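Local structure of carbohydrate deacetylase (Enterococcus faecalis, 2I5I) at residues A[142-147]-A[153-158]; A[192-197]-A[242-247]. The protein probably catalyses the deacetylation of acetylated carbohydrates, a step in oligosaccharide breakdown, as a magnesium-dependent hydrolase of the YdjC family. All blocks are in the same frame, centred on the assembly; numbering follows the deposited sequence.

Contact 1 (A[142-147]-A[153-158])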
ATOM      1  N   GLY A 142      37.076 -15.123  11.107  1.00 27.80           N
ATOM      2  CA  GLY A 142      36.623 -16.167  12.007  1.00 25.63           C
ATOM      3  C   GLY A 142      35.392 -15.760  12.795  1.00 26.53           C
ATOM      4  O   GLY A 142      34.530 -16.591  13.046  1.00 25.24           O
ATOM      5  N   VAL A 143      35.320 -14.486  13.183  1.00 24.16           N
ATOM      6  CA  VAL A 143      34.201 -13.995  13.968  1.00 24.77           C
ATOM      7  C   VAL A 143      32.956 -13.880  13.082  1.00 21.01           C
ATOM      8  O   VAL A 143      31.886 -14.226  13.590  1.00 24.43           O
ATOM      9  CB  VAL A 143      34.508 -12.636  14.602  1.00 23.30           C
ATOM     10  CG1 VAL A 143      33.256 -12.035  15.235  1.00 28.63           C
ATOM     11  CG2 VAL A 143      35.590 -12.765  15.670  1.00 31.22           C
ATOM     12  N   ALA A 144      33.173 -13.416  11.854  1.00 20.45           N
ATOM     13  CA  ALA A 144      32.084 -13.366  10.886  1.00 22.93           C
ATOM     14  C   ALA A 144      31.541 -14.764  10.614  1.00 27.44           C
ATOM     15  O   ALA A 144      30.326 -14.955  10.559  1.00 22.27           O
ATOM     16  CB  ALA A 144      32.501 -12.696   9.589  1.00 18.77           C
ATOM     17  N   LEU A 145      32.401 -15.755  10.409  1.00 23.38           N
ATOM     18  CA  LEU A 145      31.936 -17.103  10.095  1.00 21.33           C
ATOM     19  C   LEU A 145      31.175 -17.709  11.252  1.00 19.02           C
ATOM     20  O   LEU A 145      30.167 -18.411  11.093  1.00 25.97           O
ATOM     21  CB  LEU A 145      33.106 -18.023   9.708  1.00 25.50           C
ATOM     22  CG  LEU A 145      33.710 -17.669   8.333  1.00 23.26           C
ATOM     23  CD1 LEU A 145      35.172 -18.085   8.288  1.00 27.94           C
ATOM     24  CD2 LEU A 145      32.894 -18.278   7.216  1.00 22.44           C
ATOM     25  N   ALA A 146      31.629 -17.412  12.479  1.00 22.04           N
ATOM     26  CA  ALA A 146      30.925 -17.904  13.654  1.00 25.85           C
ATOM     27  C   ALA A 146      29.498 -17.349  13.693  1.00 26.98           C
ATOM     28  O   ALA A 146      28.567 -18.084  14.015  1.00 25.60           O
ATOM     29  CB  ALA A 146      31.674 -17.569  14.933  1.00 25.43           C
ATOM     30  N   LEU A 147      29.307 -16.069  13.358  1.00 25.14           N
ATOM     31  CA  LEU A 147      27.931 -15.523  13.374  1.00 25.07           C
ATOM     32  C   LEU A 147      27.121 -16.015  12.180  1.00 17.71           C
ATOM     33  O   LEU A 147      25.889 -16.179  12.230  1.00 21.66           O
ATOM     34  CB  LEU A 147      28.038 -14.001  13.471  1.00 21.06           C
ATOM     35  CG  LEU A 147      28.489 -13.471  14.846  1.00 18.55           C
ATOM     36  CD1 LEU A 147      29.128 -12.098  14.745  1.00 25.93           C
ATOM     37  CD2 LEU A 147      27.310 -13.489  15.791  1.00 25.22           C
ATOM     38  N   LEU A 153      23.362 -17.956   7.851  1.00 22.13           N
ATOM     39  CA  LEU A 153      23.393 -17.032   6.733  1.00 24.89           C
ATOM     40  C   LEU A 153      24.673 -17.185   5.929  1.00 24.32           C
ATOM     41  O   LEU A 153      25.721 -17.387   6.553  1.00 23.65           O
ATOM     42  CB  LEU A 153      23.357 -15.584   7.242  1.00 20.31           C
ATOM     43  CG  LEU A 153      22.089 -15.244   8.026  1.00 26.23           C
ATOM     44  CD1 LEU A 153      22.290 -13.939   8.777  1.00 28.37           C
ATOM     45  CD2 LEU A 153      20.891 -15.200   7.090  1.00 29.06           C
ATOM     46  N   PRO A 154      24.565 -17.097   4.611  1.00 23.64           N
ATOM     47  CA  PRO A 154      25.758 -17.096   3.765  1.00 20.53           C
ATOM     48  C   PRO A 154      26.496 -15.772   3.989  1.00 22.69           C
ATOM     49  O   PRO A 154      25.889 -14.785   4.429  1.00 23.42           O
ATOM     50  CB  PRO A 154      25.223 -17.195   2.348  1.00 21.82           C
ATOM     51  CG  PRO A 154      23.826 -16.675   2.454  1.00 22.29           C
ATOM     52  CD  PRO A 154      23.327 -17.017   3.821  1.00 21.95           C
ATOM     53  N   LEU A 155      27.776 -15.786   3.677  1.00 22.60           N
ATOM     54  CA  LEU A 155      28.684 -14.697   3.967  1.00 22.93           C
ATOM     55  C   LEU A 155      29.482 -14.303   2.743  1.00 22.90           C
ATOM     56  O   LEU A 155      29.962 -15.182   2.013  1.00 22.57           O
ATOM     57  CB  LEU A 155      29.651 -15.158   5.076  1.00 23.81           C
ATOM     58  CG  LEU A 155      30.798 -14.229   5.407  1.00 18.62           C
ATOM     59  CD1 LEU A 155      30.258 -12.934   6.031  1.00 21.87           C
ATOM     60  CD2 LEU A 155      31.794 -14.859   6.369  1.00 23.71           C
ATOM     61  N   ARG A 156      29.651 -13.008   2.519  1.00 20.61           N
ATOM     62  CA  ARG A 156      30.406 -12.513   1.391  1.00 17.95           C
ATOM     63  C   ARG A 156      31.818 -13.134   1.370  1.00 19.32           C
ATOM     64  O   ARG A 156      32.437 -13.205   2.435  1.00 24.21           O
ATOM     65  CB  ARG A 156      30.548 -10.984   1.456  1.00 21.30           C
ATOM     66  CG  ARG A 156      31.514 -10.443   0.419  1.00 24.93           C
ATOM     67  CD  ARG A 156      31.594  -8.924   0.517  1.00 25.76           C
ATOM     68  NE  ARG A 156      30.539  -8.324  -0.310  1.00 27.78           N
ATOM     69  CZ  ARG A 156      30.357  -7.002  -0.391  1.00 28.96           C
ATOM     70  NH1 ARG A 156      31.125  -6.179   0.293  1.00 21.13           N
ATOM     71  NH2 ARG A 156      29.395  -6.482  -1.156  1.00 26.60           N
ATOM     72  N   ASN A 157      32.270 -13.514   0.192  1.00 25.46           N
ATOM     73  CA  ASN A 157      33.647 -14.007   0.029  1.00 21.50           C
ATOM     74  C   ASN A 157      34.606 -12.894   0.415  1.00 23.70           C
ATOM     75  O   ASN A 157      34.655 -11.829  -0.207  1.00 22.94           O
ATOM     76  CB  ASN A 157      33.823 -14.491  -1.391  1.00 19.91           C
ATOM     77  CG  ASN A 157      35.212 -14.901  -1.806  1.00 21.95           C
ATOM     78  OD1 ASN A 157      36.214 -14.408  -1.291  1.00 28.92           O
ATOM     79  ND2 ASN A 157      35.222 -15.819  -2.770  1.00 27.37           N
ATOM     80  N   ALA A 158      35.409 -13.146   1.441  1.00 22.50           N
ATOM     81  CA  ALA A 158      36.328 -12.148   1.951  1.00 22.87           C
ATOM     82  C   ALA A 158      37.631 -11.960   1.203  1.00 24.00           C
ATOM     83  O   ALA A 158      38.387 -11.025   1.546  1.00 27.97           O
ATOM     84  CB  ALA A 158      36.644 -12.540   3.406  1.00 30.04           C
TER
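Aliphatic groups alone meet where Ala144 and Leu145 face Leu155; no ring, amide or guanidinium plane offers a face or an edge between the two segments. The setting is the curled parallel α/β sheet of the YdjC fold: helix 138-151 follows strand 127-129, and the chain, having left the helix, passes alongside it as the irregular segment 153-158, which is backbone-bonded to Ile127 of that strand through Pro154 and Arg156. Leu155 supplies the contact from the irregular segment. Its CG stands anti to the backbone N (chi1 172°), which carries CD2 to the helix. Leu145 extends from the helix with CG beside its own backbone N, and the two leucine side chains cross at about a right angle. Val174 touches both leucines, while Ile127 packs on Leu155, and all three touching residues are buried.

The neighbouring Arg156 instead sends its guanidinium group to Asp12 and Glu210, with NH2 in a salt bridge to each. The side chain of Leu155 is about 12 Å from that of His130, a predicted magnesium ligand, so the contact is near the probable metal site without being part of it. On the loop side one methyl makes all the close approaches: Leu155 CD2 lies 3.7 Å from Leu145 CD2 and 3.9 Å from Ala144 CB.

Contact 2 (A[192-197]-A[242-247])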
ATOM      1  N   GLU A 192      33.435  -0.059 -19.284  1.00 26.73           N
ATOM      2  CA  GLU A 192      34.475  -0.984 -19.723  1.00 32.97           C
ATOM      3  C   GLU A 192      34.855  -1.939 -18.601  1.00 30.22           C
ATOM      4  O   GLU A 192      34.954  -3.151 -18.822  1.00 38.89           O
ATOM      5  CB  GLU A 192      35.705  -0.215 -20.235  1.00 33.29           C
ATOM      6  N   THR A 193      35.049  -1.414 -17.400  1.00 28.93           N
ATOM      7  CA  THR A 193      35.381  -2.228 -16.241  1.00 32.25           C
ATOM      8  C   THR A 193      34.324  -3.315 -16.069  1.00 36.72           C
ATOM      9  O   THR A 193      34.638  -4.467 -15.781  1.00 28.41           O
ATOM     10  CB  THR A 193      35.500  -1.396 -14.962  1.00 31.03           C
ATOM     11  OG1 THR A 193      36.557  -0.440 -15.059  1.00 30.82           O
ATOM     12  CG2 THR A 193      35.925  -2.277 -13.788  1.00 31.82           C
ATOM     13  N   ILE A 194      33.066  -2.914 -16.256  1.00 29.90           N
ATOM     14  CA  ILE A 194      31.947  -3.808 -16.031  1.00 27.15           C
ATOM     15  C   ILE A 194      31.958  -4.937 -17.061  1.00 25.16           C
ATOM     16  O   ILE A 194      31.687  -6.086 -16.711  1.00 30.08           O
ATOM     17  CB  ILE A 194      30.591  -3.080 -16.111  1.00 26.45           C
ATOM     18  CG1 ILE A 194      30.300  -2.166 -14.924  1.00 32.06           C
ATOM     19  CG2 ILE A 194      29.467  -4.091 -16.328  1.00 30.26           C
ATOM     20  CD1 ILE A 194      30.048  -2.886 -13.621  1.00 23.73           C
ATOM     21  N   LEU A 195      32.262  -4.605 -18.317  1.00 27.09           N
ATOM     22  CA  LEU A 195      32.291  -5.629 -19.357  1.00 31.15           C
ATOM     23  C   LEU A 195      33.410  -6.628 -19.034  1.00 24.82           C
ATOM     24  O   LEU A 195      33.205  -7.830 -19.131  1.00 37.11           O
ATOM     25  CB  LEU A 195      32.502  -5.036 -20.748  1.00 38.68           C
ATOM     26  CG  LEU A 195      31.508  -3.957 -21.193  1.00 43.33           C
ATOM     27  CD1 LEU A 195      31.811  -3.444 -22.590  1.00 45.36           C
ATOM     28  CD2 LEU A 195      30.081  -4.478 -21.154  1.00 30.18           C
ATOM     29  N   GLN A 196      34.536  -6.065 -18.640  1.00 25.56           N
ATOM     30  CA  GLN A 196      35.714  -6.798 -18.202  1.00 31.70           C
ATOM     31  C   GLN A 196      35.378  -7.799 -17.107  1.00 33.72           C
ATOM     32  O   GLN A 196      35.713  -8.973 -17.152  1.00 34.74           O
ATOM     33  CB  GLN A 196      36.771  -5.850 -17.645  1.00 39.40           C
ATOM     34  CG  GLN A 196      37.805  -5.312 -18.623  1.00 56.06           C
ATOM     35  CD  GLN A 196      38.549  -4.140 -17.985  1.00 57.58           C
ATOM     36  OE1 GLN A 196      39.157  -4.318 -16.928  1.00 65.38           O
ATOM     37  NE2 GLN A 196      38.480  -2.965 -18.605  1.00 66.42           N
ATOM     38  N   LEU A 197      34.688  -7.299 -16.080  1.00 28.36           N
ATOM     39  CA  LEU A 197      34.307  -8.202 -15.003  1.00 32.77           C
ATOM     40  C   LEU A 197      33.347  -9.262 -15.521  1.00 29.17           C
ATOM     41  O   LEU A 197      33.361 -10.402 -15.068  1.00 31.85           O
ATOM     42  CB  LEU A 197      33.673  -7.418 -13.859  1.00 29.92           C
ATOM     43  CG  LEU A 197      34.587  -6.476 -13.094  1.00 27.57           C
ATOM     44  CD1 LEU A 197      33.787  -5.650 -12.092  1.00 26.47           C
ATOM     45  CD2 LEU A 197      35.704  -7.234 -12.380  1.00 37.53           C
ATOM     46  N   GLN A 242      21.662   0.868 -20.718  1.00 27.35           N
ATOM     47  CA  GLN A 242      21.277  -0.188 -21.633  1.00 28.50           C
ATOM     48  C   GLN A 242      22.442  -1.097 -22.013  1.00 28.65           C
ATOM     49  O   GLN A 242      22.260  -2.302 -22.181  1.00 34.91           O
ATOM     50  CB  GLN A 242      20.689   0.419 -22.918  1.00 41.69           C
ATOM     51  CG  GLN A 242      20.004  -0.636 -23.787  1.00 52.95           C
ATOM     52  CD  GLN A 242      18.493  -0.529 -23.650  1.00 62.26           C
ATOM     53  OE1 GLN A 242      17.906   0.383 -24.233  1.00 64.06           O
ATOM     54  NE2 GLN A 242      17.883  -1.444 -22.902  1.00 66.38           N
ATOM     55  N   GLU A 243      23.629  -0.522 -22.156  1.00 32.74           N
ATOM     56  CA  GLU A 243      24.814  -1.282 -22.529  1.00 27.98           C
ATOM     57  C   GLU A 243      25.133  -2.346 -21.493  1.00 31.86           C
ATOM     58  O   GLU A 243      25.447  -3.493 -21.807  1.00 31.84           O
ATOM     59  CB  GLU A 243      26.029  -0.361 -22.668  1.00 31.41           C
ATOM     60  CG  GLU A 243      27.266  -1.144 -23.098  1.00 38.63           C
ATOM     61  CD  GLU A 243      28.438  -0.237 -23.433  1.00 52.43           C
ATOM     62  OE1 GLU A 243      28.314   0.984 -23.196  1.00 58.74           O
ATOM     63  OE2 GLU A 243      29.468  -0.744 -23.928  1.00 50.01           O
ATOM     64  N   VAL A 244      25.039  -1.949 -20.223  1.00 29.59           N
ATOM     65  CA  VAL A 244      25.312  -2.933 -19.178  1.00 27.03           C
ATOM     66  C   VAL A 244      24.281  -4.038 -19.191  1.00 28.16           C
ATOM     67  O   VAL A 244      24.650  -5.215 -19.189  1.00 26.16           O
ATOM     68  CB  VAL A 244      25.368  -2.255 -17.795  1.00 26.82           C
ATOM     69  CG1 VAL A 244      25.474  -3.320 -16.716  1.00 31.34           C
ATOM     70  CG2 VAL A 244      26.519  -1.265 -17.782  1.00 26.00           C
ATOM     71  N   LYS A 245      22.991  -3.692 -19.224  1.00 29.08           N
ATOM     72  CA  LYS A 245      21.959  -4.723 -19.271  1.00 34.36           C
ATOM     73  C   LYS A 245      22.170  -5.658 -20.458  1.00 35.23           C
ATOM     74  O   LYS A 245      22.111  -6.877 -20.281  1.00 31.41           O
ATOM     75  CB  LYS A 245      20.561  -4.095 -19.332  1.00 39.78           C
ATOM     76  CG  LYS A 245      20.232  -3.370 -18.029  1.00 39.25           C
ATOM     77  CD  LYS A 245      18.889  -2.663 -18.119  1.00 43.06           C
ATOM     78  CE  LYS A 245      18.704  -1.705 -16.951  1.00 35.83           C
ATOM     79  NZ  LYS A 245      18.291  -0.342 -17.392  1.00 46.10           N
ATOM     80  N   GLU A 246      22.426  -5.097 -21.636  1.00 31.04           N
ATOM     81  CA  GLU A 246      22.641  -5.934 -22.820  1.00 31.52           C
ATOM     82  C   GLU A 246      23.839  -6.863 -22.651  1.00 28.33           C
ATOM     83  O   GLU A 246      23.779  -8.025 -23.072  1.00 36.03           O
ATOM     84  CB  GLU A 246      22.799  -5.051 -24.070  1.00 37.61           C
ATOM     85  CG  GLU A 246      21.436  -4.640 -24.624  1.00 39.43           C
ATOM     86  CD  GLU A 246      21.473  -3.535 -25.655  1.00 43.03           C
ATOM     87  OE1 GLU A 246      22.577  -3.189 -26.128  1.00 45.09           O
ATOM     88  OE2 GLU A 246      20.365  -3.037 -25.975  1.00 49.76           O
ATOM     89  N   ALA A 247      24.913  -6.381 -22.042  1.00 25.34           N
ATOM     90  CA  ALA A 247      26.134  -7.177 -21.891  1.00 25.97           C
ATOM     91  C   ALA A 247      25.875  -8.444 -21.089  1.00 35.10           C
ATOM     92  O   ALA A 247      26.335  -9.543 -21.428  1.00 35.97           O
ATOM     93  CB  ALA A 247      27.241  -6.389 -21.223  1.00 28.38           C
TER
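Leu195 meets both Glu243 and Ala247 with the end of its side chain. Its CB leaves helix 191-203 without touching segment 242-247. CG, anti to the carbonyl carbon (chi1 -55°), brings the end of the side chain nearer the other helix. The two methyls divide the work. CD2 of Leu195 presses on the CB of Ala247 at 3.4 Å, tighter than usual for two carbons, and the closest approach between the two segments. CD1 of Leu195 lies 3.8 Å from OE2 of the exposed Glu243, a plain van der Waals contact with the carboxylate. Glu243 gets there by an extended chain that crosses the leucine at about a right angle, and its side chain also touches Thr191 at the start of helix 191-203.

Deeper in, Ile194 and Val244 close the inner side of the interface. CG2 of Ile194 and CG1 of Val244 are each anti to their own backbone N, and they meet at 4.1 Å. Ile238 of helix 231-239 touches both residues, forming a three-helix apolar cluster, while Phe184 adds to the packing on Ile194. No hydrogen bond joins the segments; what passes directly between them is van der Waals contact.

The axes of the two segments come within 10.4 Å and are nearly parallel, at 7°, running the same way. Each helix is followed by a strand of the parallel sheet, 208-213 and 254-256 respectively, and such side-by-side, co-directional helices are the outer layer of an α/β fold built from β-α-β crossovers.

Both contacts are made largely by methyl groups without a hydrogen bond between their segments, but they occupy different layers. Contact 1 is wholly buried, its centre about 12 Å from the centre of the chain, and joins a helix to the irregular chain that follows it. Contact 2, its centre about 21 Å from the centre of the chain, pairs two helices far apart in sequence and grades from a buried inner side to an exposed carboxylate at its outer margin. The centres of contact 1 and contact 2 are about 29 Å apart, and they share no helix. Near contact 1 the adjoining arginine is held by acidic residues, whereas contact 2 is away from the predicted magnesium ligand.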